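Local coordinates for DinB-like Protein (Bacillus cereus ATCC 10987, PDB 3DI5) that binds a divalent metal ion, here nickel, in a DinB-family helical bundle, though its biological role is not established, at residues Ile54-Ser59 with Gly67-Tyr72. Sequence-based numbering, arbitrary orientation.
Sequences IPVILS and GETKDY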
loop_
_atom_site.group_PDB
_atom_site.type_symbol
_atom_site.label_atom_id
_atom_site.label_comp_id
_atom_site.label_asym_id
_atom_site.label_seq_id
_atom_site.Cartn_x
_atom_site.Cartn_y
_atom_site.Cartn_z
ATOM N N ILE A 54 -4.322 1.745 -1.100
ATOM C CA ILE A 54 -3.823 2.669 -2.130
ATOM C C ILE A 54 -4.980 3.544 -2.666
ATOM O O ILE A 54 -4.918 4.779 -2.543
ATOM C CB ILE A 54 -2.997 1.953 -3.256
ATOM C CG1 ILE A 54 -1.640 1.506 -2.704
ATOM C CG2 ILE A 54 -2.741 2.870 -4.426
ATOM C CD1 ILE A 54 -0.946 0.403 -3.531
ATOM N N PRO A 55 -6.029 2.926 -3.258
ATOM C CA PRO A 55 -7.211 3.722 -3.603
ATOM C C PRO A 55 -7.951 4.411 -2.443
ATOM O O PRO A 55 -8.574 5.433 -2.689
ATOM C CB PRO A 55 -8.121 2.730 -4.344
ATOM C CG PRO A 55 -7.600 1.365 -4.001
ATOM C CD PRO A 55 -6.149 1.522 -3.695
ATOM N N VAL A 56 -7.853 3.923 -1.200
ATOM C CA VAL A 56 -8.614 4.522 -0.101
ATOM C C VAL A 56 -7.958 5.827 0.365
ATOM O O VAL A 56 -8.620 6.861 0.553
ATOM C CB VAL A 56 -8.795 3.527 1.070
ATOM C CG1 VAL A 56 -9.391 4.230 2.316
ATOM C CG2 VAL A 56 -9.667 2.336 0.610
ATOM N N ILE A 57 -6.646 5.786 0.543
ATOM C CA ILE A 57 -5.925 6.976 0.950
ATOM C C ILE A 57 -5.946 8.022 -0.198
ATOM O O ILE A 57 -6.092 9.207 0.047
ATOM C CB ILE A 57 -4.495 6.619 1.446
ATOM C CG1 ILE A 57 -4.568 5.966 2.836
ATOM C CG2 ILE A 57 -3.589 7.833 1.402
ATOM C CD1 ILE A 57 -3.201 5.481 3.376
ATOM N N LEU A 58 -5.865 7.607 -1.458
ATOM C CA LEU A 58 -5.776 8.612 -2.511
ATOM C C LEU A 58 -7.147 9.162 -2.987
ATOM O O LEU A 58 -7.197 10.103 -3.813
ATOM C CB LEU A 58 -4.909 8.090 -3.669
ATOM C CG LEU A 58 -3.467 7.776 -3.208
ATOM C CD1 LEU A 58 -2.613 7.503 -4.309
ATOM C CD2 LEU A 58 -2.851 8.937 -2.411
ATOM N N SER A 59 -8.248 8.623 -2.453
ATOM C CA SER A 59 -9.573 8.909 -3.029
ATOM C C SER A 59 -9.938 10.386 -2.985
ATOM O O SER A 59 -10.483 10.917 -3.943
ATOM C CB SER A 59 -10.678 8.067 -2.369
ATOM O OG SER A 59 -10.878 8.437 -1.016
ATOM N N GLY A 67 -8.959 -0.058 -8.796
ATOM C CA GLY A 67 -8.443 -0.755 -7.617
ATOM C C GLY A 67 -9.508 -1.051 -6.577
ATOM O O GLY A 67 -10.266 -0.158 -6.192
ATOM N N GLU A 68 -9.552 -2.296 -6.108
ATOM C CA GLU A 68 -10.431 -2.697 -5.000
ATOM C C GLU A 68 -10.155 -1.837 -3.773
ATOM O O GLU A 68 -9.008 -1.600 -3.476
ATOM C CB GLU A 68 -10.184 -4.164 -4.632
ATOM C CG GLU A 68 -11.066 -4.701 -3.518
ATOM C CD GLU A 68 -12.539 -4.492 -3.807
ATOM O OE1 GLU A 68 -13.037 -5.164 -4.744
ATOM O OE2 GLU A 68 -13.177 -3.652 -3.116
ATOM N N THR A 69 -11.215 -1.409 -3.086
ATOM C CA THR A 69 -11.147 -0.536 -1.907
ATOM C C THR A 69 -11.659 -1.187 -0.599
ATOM O O THR A 69 -11.420 -0.666 0.497
ATOM C CB THR A 69 -11.949 0.778 -2.156
ATOM O OG1 THR A 69 -13.309 0.461 -2.471
ATOM C CG2 THR A 69 -11.341 1.597 -3.316
ATOM N N LYS A 70 -12.367 -2.310 -0.708
ATOM C CA LYS A 70 -12.895 -3.027 0.468
ATOM C C LYS A 70 -11.924 -4.109 0.949
ATOM O O LYS A 70 -11.612 -5.046 0.217
ATOM C CB LYS A 70 -14.251 -3.659 0.128
ATOM N N ASP A 71 -11.460 -3.996 2.191
ATOM C CA ASP A 71 -10.480 -4.948 2.716
ATOM C C ASP A 71 -11.118 -6.195 3.355
ATOM O O ASP A 71 -10.423 -6.990 3.979
ATOM C CB ASP A 71 -9.428 -4.252 3.636
ATOM C CG ASP A 71 -9.978 -3.840 4.989
ATOM O OD1 ASP A 71 -11.191 -4.013 5.223
ATOM O OD2 ASP A 71 -9.197 -3.325 5.823
ATOM N N TYR A 72 -12.430 -6.358 3.172
ATOM C CA TYR A 72 -13.152 -7.560 3.577
ATOM C C TYR A 72 -14.182 -7.844 2.493
ATOM O O TYR A 72 -14.849 -6.927 2.027
ATOM C CB TYR A 72 -13.851 -7.389 4.942
ATOM C CG TYR A 72 -14.208 -8.710 5.655
ATOM C CD1 TYR A 72 -13.288 -9.341 6.517
ATOM C CD2 TYR A 72 -15.450 -9.314 5.477
ATOM C CE1 TYR A 72 -13.604 -10.547 7.175
ATOM C CE2 TYR A 72 -15.783 -10.507 6.132
ATOM C CZ TYR A 72 -14.861 -11.125 6.982
ATOM O OH TYR A 72 -15.197 -12.320 7.630
#
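Pro55 and Val56, near the C-terminal end of helix 43-58, meet the returning loop at Gly67, Glu68 and Thr69. The ring of Pro55 points at the loop and supplies most of the helix side's share of the contact, with Thr69 its main counterpart on the loop. Its CG lies 3.3 Å from Glu68 O and 3.8 Å from Gly67 O, while its CB packs 3.6 Å from Thr69 CG2. Proline suits this place because its compact ring lies against a backbone without asking for a hydrogen bond; having no N-H, its own N can make no bond to the preceding turn, and the helix kinks there. Gly67 brings the chain close to this ring with no side chain in between.

Val56 comes next, crossing the side chain of Thr69 obliquely. Its CG2, turned opposite the carbonyl carbon, reaches 3.5 Å to Thr69 O and 3.9 Å to Thr69 CB. Thr69 suits an exposed edge: with OG1 set between N and C (chi1 58°), its methyl is left to pack on the proline while the residue stays at the surface. Further along, Ser59 OG turns back to Val56 O at 3.2 Å, a local bond whose donor is tilted 30° from the carbonyl plane.

On the loop side, Glu68 points away from the helix, and its OE2 takes the N-H of Lys70 N at 2.9 Å, in a nearly straight bond (166°) to the anti lone pair; a weak, more bent bond from Thr69 N joins it. The carboxylate thus braces the turn presenting Thr69. Beyond it, Asp71 OD2 is hydrogen-bonded to His49 ND1, of a nickel ligand, and OD1 forms a salt bridge with Arg45, placing the loop beside the metal site.

Between the two segments, methyl and ring carbons meet one another and carbonyl oxygens, implying a union made by shape and van der Waals contact, while the polar groups bond within a segment or to other parts of the chain.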